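Local coordinates for protein D-mannose isomerase (Marinomonas mediterranea, PDB 5X32) that catalyses the reversible isomerization of D-mannose to D-fructose and, less efficiently, isomerizes D-lyxose, but does not act on D-glucose, at residues 94-99 against 138-143; 147-152 against 199-204. One frame throughout, in Å; residues are numbered along the deposited sequence.

How the interactions relate
Both contacts hold connecting segments against helices of the (alpha/alpha)6 barrel expected for this family, and they lie in series along the chain: interaction 1 ends on helix 133-147, and interaction 2 opens at the end of that helix and passes into strand 149-150. Their centres are about 17 Å apart, and each centre is about 18 Å from that of the chain. A weak hydrogen bond from H147 ND1 to L143 O joins the neighbouring segments. L115 of helix 112-127 touches both L143 and F148, while R198 meets Y141 and forms a cation-pi contact with W149. Neither contact is near H251 or H380, the probable proton donors/acceptors, so both are structural packing.

Interaction 1: 94-99 against 138-143; sequences GGYVWL and EVTYDL
G94 and L143 bring the two backbones closest, with their CA atoms 7.4 Å apart, as a loop passes the side of helix 133-147 in what the family relationship identifies as an (alpha/alpha)6 barrel. The loop leads from helix 72-89 to strand 99-101. G94 has a positive phi of 86°, a conformation in which a CB would press on the carbonyl O of the preceding residue. The G94 carbonyl points toward the helix. No hydrogen bond crosses the interface, and the two segments together bury a modest 124 Å². L143 has the largest single share of the contact. The leucine's first two torsions (chi1 171°, chi2 64°) carry CD2 to the glycine pair, and that methyl lies 4.4 Å from G95 CA. L143 also packs on L115 of helix 112-127 and on W164. One helical turn earlier, the T140 side chain comes near the end of Y96, but Y96 OH and T140 OG1 are 4.2 Å apart and each has another partner: the phenol bonds to Y122 OH, and the threonine hydroxyl to W136 O. The nearest approach between the segments is apolar against polar, with L143 CD2 3.3 Å from G94 O.

Interaction 2: 147-152 against 199-204; sequences HFWENK and AKLLAK
This is a small apolar contact near the surface, in which the indole of W149, on an edge strand, 149-150, of a five-stranded antiparallel sheet, meets two consecutive leucines of helix 193-212. The backbones stay well apart: even the nearest CA atoms, those of W149 and L202, are 10.8 Å from each other, so side chains alone bridge the gap. With CG anti to the backbone N, the tryptophan extends its six-membered ring toward the helix. Both leucines touch the ring's edge, near its plane. L201 brings CD2 to 3.9 Å from W149 CH2, its side chain crossing the indole at about a right angle, and L202 sets CD2 4.0 Å from W149 CZ3. The pyrrole side is fixed within its own segment: W149 NE1 donates to N151 OD1 at 3.1 Å with an N-H...O angle of 159°, the acceptor lying in the ring plane. The backbone N of N151 sits 3.7 Å above one face of the same ring, toward its rim. Were an alanine to replace W149, a gap would probably open beside both leucine CD2 methyls, and N151 OD1 would lose its indole donor. Around this contact, R198 of helix 193-212 makes a cation-pi contact with the indole, Y156 of strand 155-160 meets it with ring planes at about 60°, and L202 packs on N176, M179 and L183 of helix 173-190.

Interaction 1: 94-99 against 138-143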
ATOM      1  N   GLY A  94     -10.111 -17.674  13.216  1.00 82.33           N
ATOM      2  CA  GLY A  94      -8.879 -16.902  13.205  1.00 88.32           C
ATOM      3  C   GLY A  94      -8.725 -16.072  11.938  1.00 81.12           C
ATOM      4  O   GLY A  94      -7.836 -15.224  11.848  1.00 74.50           O
ATOM      5  N   GLY A  95      -9.569 -16.345  10.943  1.00 75.97           N
ATOM      6  CA  GLY A  95      -9.521 -15.626   9.684  1.00 75.19           C
ATOM      7  C   GLY A  95     -10.291 -14.330   9.831  1.00 72.39           C
ATOM      8  O   GLY A  95     -10.952 -14.119  10.846  1.00 66.99           O
ATOM      9  N   TYR A  96     -10.211 -13.462   8.824  1.00 73.65           N
ATOM     10  CA  TYR A  96     -10.883 -12.169   8.888  1.00 58.91           C
ATOM     11  C   TYR A  96     -11.900 -12.015   7.783  1.00 55.81           C
ATOM     12  O   TYR A  96     -11.653 -12.382   6.636  1.00 53.86           O
ATOM     13  CB  TYR A  96      -9.873 -11.029   8.822  1.00 49.60           C
ATOM     14  CG  TYR A  96      -9.028 -10.926  10.070  1.00 59.89           C
ATOM     15  CD1 TYR A  96      -8.005 -11.843  10.321  1.00 57.88           C
ATOM     16  CD2 TYR A  96      -9.248  -9.917  10.999  1.00 56.44           C
ATOM     17  CE1 TYR A  96      -7.227 -11.758  11.460  1.00 55.73           C
ATOM     18  CE2 TYR A  96      -8.469  -9.820  12.143  1.00 59.64           C
ATOM     19  CZ  TYR A  96      -7.456 -10.744  12.365  1.00 56.27           C
ATOM     20  OH  TYR A  96      -6.674 -10.655  13.497  1.00 55.30           O
ATOM     21  N   VAL A  97     -13.060 -11.482   8.157  1.00 56.32           N
ATOM     22  CA  VAL A  97     -14.121 -11.201   7.206  1.00 55.37           C
ATOM     23  C   VAL A  97     -13.611 -10.183   6.164  1.00 53.94           C
ATOM     24  O   VAL A  97     -13.096  -9.112   6.511  1.00 51.40           O
ATOM     25  CB  VAL A  97     -15.383 -10.682   7.935  1.00 54.63           C
ATOM     26  CG1 VAL A  97     -16.472 -10.288   6.941  1.00 49.71           C
ATOM     27  CG2 VAL A  97     -15.897 -11.748   8.895  1.00 56.60           C
ATOM     28  N   TRP A  98     -13.716 -10.555   4.893  1.00 51.11           N
ATOM     29  CA  TRP A  98     -13.202  -9.752   3.787  1.00 54.30           C
ATOM     30  C   TRP A  98     -14.177  -8.626   3.491  1.00 58.68           C
ATOM     31  O   TRP A  98     -13.782  -7.461   3.341  1.00 56.90           O
ATOM     32  CB  TRP A  98     -12.970 -10.650   2.570  1.00 54.20           C
ATOM     33  CG  TRP A  98     -12.362 -10.028   1.344  1.00 58.72           C
ATOM     34  CD1 TRP A  98     -12.965  -9.836   0.124  1.00 54.68           C
ATOM     35  CD2 TRP A  98     -11.027  -9.526   1.210  1.00 56.76           C
ATOM     36  NE1 TRP A  98     -12.082  -9.272  -0.752  1.00 54.92           N
ATOM     37  CE2 TRP A  98     -10.885  -9.065  -0.114  1.00 55.80           C
ATOM     38  CE3 TRP A  98      -9.935  -9.431   2.077  1.00 51.61           C
ATOM     39  CZ2 TRP A  98      -9.702  -8.507  -0.585  1.00 46.72           C
ATOM     40  CZ3 TRP A  98      -8.766  -8.870   1.607  1.00 52.22           C
ATOM     41  CH2 TRP A  98      -8.661  -8.413   0.285  1.00 55.30           C
ATOM     42  N   LEU A  99     -15.463  -8.963   3.448  1.00 58.47           N
ATOM     43  CA  LEU A  99     -16.456  -7.934   3.164  1.00 54.80           C
ATOM     44  C   LEU A  99     -17.733  -8.128   3.980  1.00 55.11           C
ATOM     45  O   LEU A  99     -18.231  -9.251   4.115  1.00 51.70           O
ATOM     46  CB  LEU A  99     -16.793  -7.944   1.677  1.00 52.71           C
ATOM     47  CG  LEU A  99     -17.404  -6.649   1.163  1.00 55.99           C
ATOM     48  CD1 LEU A  99     -16.338  -5.552   1.138  1.00 55.03           C
ATOM     49  CD2 LEU A  99     -18.039  -6.848  -0.189  1.00 59.10           C
ATOM     50  N   GLU A 138       2.172 -11.886  16.154  1.00 70.35           N
ATOM     51  CA  GLU A 138       2.761 -13.209  16.272  1.00 73.88           C
ATOM     52  C   GLU A 138       1.702 -14.252  15.927  1.00 70.16           C
ATOM     53  O   GLU A 138       2.008 -15.234  15.243  1.00 67.03           O
ATOM     54  CB  GLU A 138       3.346 -13.391  17.676  1.00 73.10           C
ATOM     55  CG  GLU A 138       3.609 -14.801  18.133  1.00 76.10           C
ATOM     56  CD  GLU A 138       4.062 -14.839  19.597  1.00 87.40           C
ATOM     57  OE1 GLU A 138       4.722 -13.880  20.071  1.00 79.80           O
ATOM     58  OE2 GLU A 138       3.709 -15.817  20.291  1.00 95.17           O
ATOM     59  N   VAL A 139       0.456 -14.013  16.350  1.00 62.01           N
ATOM     60  CA  VAL A 139      -0.602 -14.973  16.054  1.00 62.49           C
ATOM     61  C   VAL A 139      -0.842 -15.008  14.554  1.00 67.95           C
ATOM     62  O   VAL A 139      -0.868 -16.077  13.936  1.00 67.74           O
ATOM     63  CB  VAL A 139      -1.949 -14.636  16.729  1.00 66.26           C
ATOM     64  CG1 VAL A 139      -3.036 -15.619  16.244  1.00 53.04           C
ATOM     65  CG2 VAL A 139      -1.832 -14.633  18.247  1.00 60.47           C
ATOM     66  N   THR A 140      -0.968 -13.818  13.966  1.00 67.30           N
ATOM     67  CA  THR A 140      -1.386 -13.715  12.577  1.00 64.41           C
ATOM     68  C   THR A 140      -0.322 -14.290  11.663  1.00 62.53           C
ATOM     69  O   THR A 140      -0.626 -15.023  10.701  1.00 61.37           O
ATOM     70  CB  THR A 140      -1.691 -12.264  12.210  1.00 65.89           C
ATOM     71  OG1 THR A 140      -2.620 -11.737  13.167  1.00 67.44           O
ATOM     72  CG2 THR A 140      -2.304 -12.185  10.817  1.00 61.20           C
ATOM     73  N   TYR A 141       0.928 -14.032  12.016  1.00 60.63           N
ATOM     74  CA  TYR A 141       2.026 -14.602  11.259  1.00 66.46           C
ATOM     75  C   TYR A 141       1.878 -16.130  11.207  1.00 70.01           C
ATOM     76  O   TYR A 141       2.024 -16.731  10.137  1.00 70.30           O
ATOM     77  CB  TYR A 141       3.381 -14.192  11.867  1.00 64.35           C
ATOM     78  CG  TYR A 141       4.559 -14.676  11.061  1.00 69.34           C
ATOM     79  CD1 TYR A 141       5.119 -15.922  11.296  1.00 71.05           C
ATOM     80  CD2 TYR A 141       5.098 -13.899  10.046  1.00 68.66           C
ATOM     81  CE1 TYR A 141       6.194 -16.369  10.556  1.00 73.97           C
ATOM     82  CE2 TYR A 141       6.170 -14.333   9.303  1.00 64.31           C
ATOM     83  CZ  TYR A 141       6.717 -15.569   9.555  1.00 72.52           C
ATOM     84  OH  TYR A 141       7.790 -16.018   8.805  1.00 71.75           O
ATOM     85  N   ASP A 142       1.491 -16.754  12.322  1.00 68.43           N
ATOM     86  CA  ASP A 142       1.444 -18.209  12.305  1.00 70.08           C
ATOM     87  C   ASP A 142       0.234 -18.717  11.550  1.00 70.57           C
ATOM     88  O   ASP A 142       0.335 -19.751  10.873  1.00 71.32           O
ATOM     89  CB  ASP A 142       1.464 -18.792  13.725  1.00 71.52           C
ATOM     90  CG  ASP A 142       2.537 -18.176  14.591  1.00 83.49           C
ATOM     91  OD1 ASP A 142       3.735 -18.248  14.216  1.00 87.56           O
ATOM     92  OD2 ASP A 142       2.195 -17.715  15.695  1.00 82.66           O
ATOM     93  N   LEU A 143      -0.853 -17.942  11.553  1.00 67.11           N
ATOM     94  CA  LEU A 143      -1.997 -18.287  10.730  1.00 62.74           C
ATOM     95  C   LEU A 143      -1.537 -18.383   9.286  1.00 72.54           C
ATOM     96  O   LEU A 143      -1.921 -19.298   8.553  1.00 73.35           O
ATOM     97  CB  LEU A 143      -3.092 -17.246  10.877  1.00 63.10           C
ATOM     98  CG  LEU A 143      -4.261 -17.372   9.904  1.00 66.81           C
ATOM     99  CD1 LEU A 143      -5.031 -18.653  10.112  1.00 71.95           C
ATOM    100  CD2 LEU A 143      -5.195 -16.194  10.087  1.00 64.97           C
TER

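Interaction 2: 147-152 against 199-204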
ATOM      1  N   HIS A 147      -1.203 -21.677   6.890  1.00 66.18           N
ATOM      2  CA  HIS A 147      -2.141 -21.844   5.788  1.00 65.89           C
ATOM      3  C   HIS A 147      -1.680 -21.276   4.442  1.00 63.52           C
ATOM      4  O   HIS A 147      -2.117 -21.755   3.399  1.00 68.04           O
ATOM      5  CB  HIS A 147      -3.496 -21.240   6.173  1.00 69.51           C
ATOM      6  CG  HIS A 147      -4.227 -21.998   7.241  1.00 70.20           C
ATOM      7  ND1 HIS A 147      -4.378 -21.520   8.526  1.00 77.72           N
ATOM      8  CD2 HIS A 147      -4.918 -23.162   7.193  1.00 69.68           C
ATOM      9  CE1 HIS A 147      -5.087 -22.381   9.237  1.00 74.99           C
ATOM     10  NE2 HIS A 147      -5.429 -23.384   8.450  1.00 74.41           N
ATOM     11  N   PHE A 148      -0.820 -20.259   4.444  1.00 62.24           N
ATOM     12  CA  PHE A 148      -0.484 -19.572   3.191  1.00 64.12           C
ATOM     13  C   PHE A 148       0.965 -19.760   2.778  1.00 67.81           C
ATOM     14  O   PHE A 148       1.285 -19.717   1.588  1.00 65.68           O
ATOM     15  CB  PHE A 148      -0.788 -18.074   3.280  1.00 57.22           C
ATOM     16  CG  PHE A 148      -2.240 -17.770   3.360  1.00 62.18           C
ATOM     17  CD1 PHE A 148      -2.959 -17.476   2.213  1.00 60.84           C
ATOM     18  CD2 PHE A 148      -2.905 -17.810   4.585  1.00 65.10           C
ATOM     19  CE1 PHE A 148      -4.324 -17.215   2.287  1.00 67.00           C
ATOM     20  CE2 PHE A 148      -4.259 -17.554   4.668  1.00 58.54           C
ATOM     21  CZ  PHE A 148      -4.973 -17.254   3.523  1.00 60.49           C
ATOM     22  N   TRP A 149       1.841 -19.951   3.758  1.00 67.21           N
ATOM     23  CA  TRP A 149       3.258 -20.028   3.470  1.00 66.30           C
ATOM     24  C   TRP A 149       3.564 -21.235   2.600  1.00 62.23           C
ATOM     25  O   TRP A 149       3.138 -22.340   2.883  1.00 64.76           O
ATOM     26  CB  TRP A 149       4.074 -20.081   4.756  1.00 67.08           C
ATOM     27  CG  TRP A 149       5.535 -20.165   4.488  1.00 70.16           C
ATOM     28  CD1 TRP A 149       6.387 -21.122   4.937  1.00 73.96           C
ATOM     29  CD2 TRP A 149       6.323 -19.269   3.689  1.00 72.93           C
ATOM     30  NE1 TRP A 149       7.658 -20.882   4.479  1.00 72.39           N
ATOM     31  CE2 TRP A 149       7.648 -19.748   3.711  1.00 73.80           C
ATOM     32  CE3 TRP A 149       6.039 -18.104   2.965  1.00 68.99           C
ATOM     33  CZ2 TRP A 149       8.692 -19.106   3.035  1.00 68.44           C
ATOM     34  CZ3 TRP A 149       7.081 -17.470   2.291  1.00 70.57           C
ATOM     35  CH2 TRP A 149       8.391 -17.972   2.341  1.00 68.94           C
ATOM     36  N   GLU A 150       4.275 -21.007   1.511  1.00 59.30           N
ATOM     37  CA  GLU A 150       4.593 -22.087   0.600  1.00 65.91           C
ATOM     38  C   GLU A 150       6.110 -22.236   0.531  1.00 68.57           C
ATOM     39  O   GLU A 150       6.761 -21.738  -0.394  1.00 65.02           O
ATOM     40  CB  GLU A 150       4.000 -21.822  -0.776  1.00 64.03           C
ATOM     41  CG  GLU A 150       2.588 -22.303  -0.928  1.00 61.48           C
ATOM     42  CD  GLU A 150       2.112 -22.241  -2.371  1.00 72.49           C
ATOM     43  OE1 GLU A 150       2.177 -21.150  -2.987  1.00 68.65           O
ATOM     44  OE2 GLU A 150       1.640 -23.277  -2.882  1.00 79.71           O
ATOM     45  N   ASN A 151       6.654 -22.927   1.528  1.00 75.12           N
ATOM     46  CA  ASN A 151       8.091 -23.015   1.740  1.00 71.78           C
ATOM     47  C   ASN A 151       8.926 -23.427   0.532  1.00 67.50           C
ATOM     48  O   ASN A 151      10.064 -22.980   0.396  1.00 68.03           O
ATOM     49  CB  ASN A 151       8.382 -23.966   2.893  1.00 73.99           C
ATOM     50  CG  ASN A 151       9.773 -23.761   3.467  1.00 77.45           C
ATOM     51  OD1 ASN A 151       9.967 -23.000   4.421  1.00 74.77           O
ATOM     52  ND2 ASN A 151      10.756 -24.444   2.882  1.00 75.40           N
ATOM     53  N   LYS A 152       8.373 -24.240  -0.360  1.00 61.43           N
ATOM     54  CA  LYS A 152       9.182 -24.745  -1.458  1.00 64.23           C
ATOM     55  C   LYS A 152       9.373 -23.686  -2.555  1.00 71.14           C
ATOM     56  O   LYS A 152      10.266 -23.807  -3.411  1.00 64.02           O
ATOM     57  CB  LYS A 152       8.536 -26.013  -2.038  1.00 68.76           C
ATOM     58  CG  LYS A 152       8.563 -26.130  -3.562  1.00 70.61           C
ATOM     59  CD  LYS A 152       7.622 -27.199  -4.101  1.00 80.91           C
ATOM     60  CE  LYS A 152       7.725 -27.322  -5.622  1.00 80.68           C
ATOM     61  NZ  LYS A 152       6.399 -27.690  -6.190  1.00 91.07           N
ATOM     62  N   ALA A 199      10.711 -10.827   5.209  1.00 65.34           N
ATOM     63  CA  ALA A 199      10.569  -9.721   4.278  1.00 60.72           C
ATOM     64  C   ALA A 199      11.655  -9.801   3.232  1.00 62.21           C
ATOM     65  O   ALA A 199      11.374  -9.692   2.036  1.00 60.26           O
ATOM     66  CB  ALA A 199      10.630  -8.382   4.996  1.00 60.22           C
ATOM     67  N   LYS A 200      12.890 -10.047   3.658  1.00 62.90           N
ATOM     68  CA  LYS A 200      13.973 -10.097   2.678  1.00 60.62           C
ATOM     69  C   LYS A 200      13.875 -11.291   1.734  1.00 57.46           C
ATOM     70  O   LYS A 200      14.250 -11.191   0.551  1.00 57.33           O
ATOM     71  CB  LYS A 200      15.321 -10.071   3.384  1.00 54.99           C
ATOM     72  CG  LYS A 200      15.439  -8.923   4.364  1.00 63.63           C
ATOM     73  CD  LYS A 200      16.812  -8.871   4.989  1.00 70.41           C
ATOM     74  CE  LYS A 200      17.860  -9.216   3.955  1.00 61.15           C
ATOM     75  NZ  LYS A 200      19.193  -8.680   4.307  1.00 67.48           N
ATOM     76  N   LEU A 201      13.347 -12.402   2.240  1.00 58.78           N
ATOM     77  CA  LEU A 201      13.148 -13.584   1.399  1.00 59.48           C
ATOM     78  C   LEU A 201      12.092 -13.330   0.315  1.00 61.04           C
ATOM     79  O   LEU A 201      12.261 -13.725  -0.846  1.00 55.85           O
ATOM     80  CB  LEU A 201      12.750 -14.788   2.252  1.00 61.19           C
ATOM     81  CG  LEU A 201      12.493 -16.107   1.516  1.00 63.69           C
ATOM     82  CD1 LEU A 201      13.618 -16.463   0.573  1.00 50.92           C
ATOM     83  CD2 LEU A 201      12.212 -17.249   2.490  1.00 61.75           C
ATOM     84  N   LEU A 202      11.000 -12.676   0.709  1.00 62.21           N
ATOM     85  CA  LEU A 202       9.936 -12.312  -0.214  1.00 57.77           C
ATOM     86  C   LEU A 202      10.477 -11.348  -1.265  1.00 59.51           C
ATOM     87  O   LEU A 202      10.225 -11.499  -2.475  1.00 56.25           O
ATOM     88  CB  LEU A 202       8.760 -11.697   0.545  1.00 56.76           C
ATOM     89  CG  LEU A 202       8.048 -12.670   1.482  1.00 58.90           C
ATOM     90  CD1 LEU A 202       6.986 -11.987   2.329  1.00 57.54           C
ATOM     91  CD2 LEU A 202       7.447 -13.796   0.663  1.00 61.94           C
ATOM     92  N   ALA A 203      11.216 -10.351  -0.784  1.00 59.97           N
ATOM     93  CA  ALA A 203      11.853  -9.379  -1.663  1.00 58.64           C
ATOM     94  C   ALA A 203      12.690 -10.092  -2.703  1.00 58.66           C
ATOM     95  O   ALA A 203      12.524  -9.841  -3.893  1.00 58.57           O
ATOM     96  CB  ALA A 203      12.716  -8.401  -0.867  1.00 58.42           C
ATOM     97  N   LYS A 204      13.557 -11.008  -2.257  1.00 56.85           N
ATOM     98  CA  LYS A 204      14.427 -11.743  -3.178  1.00 61.28           C
ATOM     99  C   LYS A 204      13.613 -12.542  -4.187  1.00 62.85           C
ATOM    100  O   LYS A 204      13.919 -12.545  -5.393  1.00 58.05           O
ATOM    101  CB  LYS A 204      15.373 -12.687  -2.432  1.00 66.31           C
ATOM    102  CG  LYS A 204      16.252 -13.522  -3.379  1.00 59.77           C
ATOM    103  CD  LYS A 204      17.642 -13.781  -2.832  1.00 63.61           C
ATOM    104  CE  LYS A 204      18.582 -12.640  -3.178  1.00 73.02           C
ATOM    105  NZ  LYS A 204      19.823 -12.583  -2.367  1.00 73.45           N
TER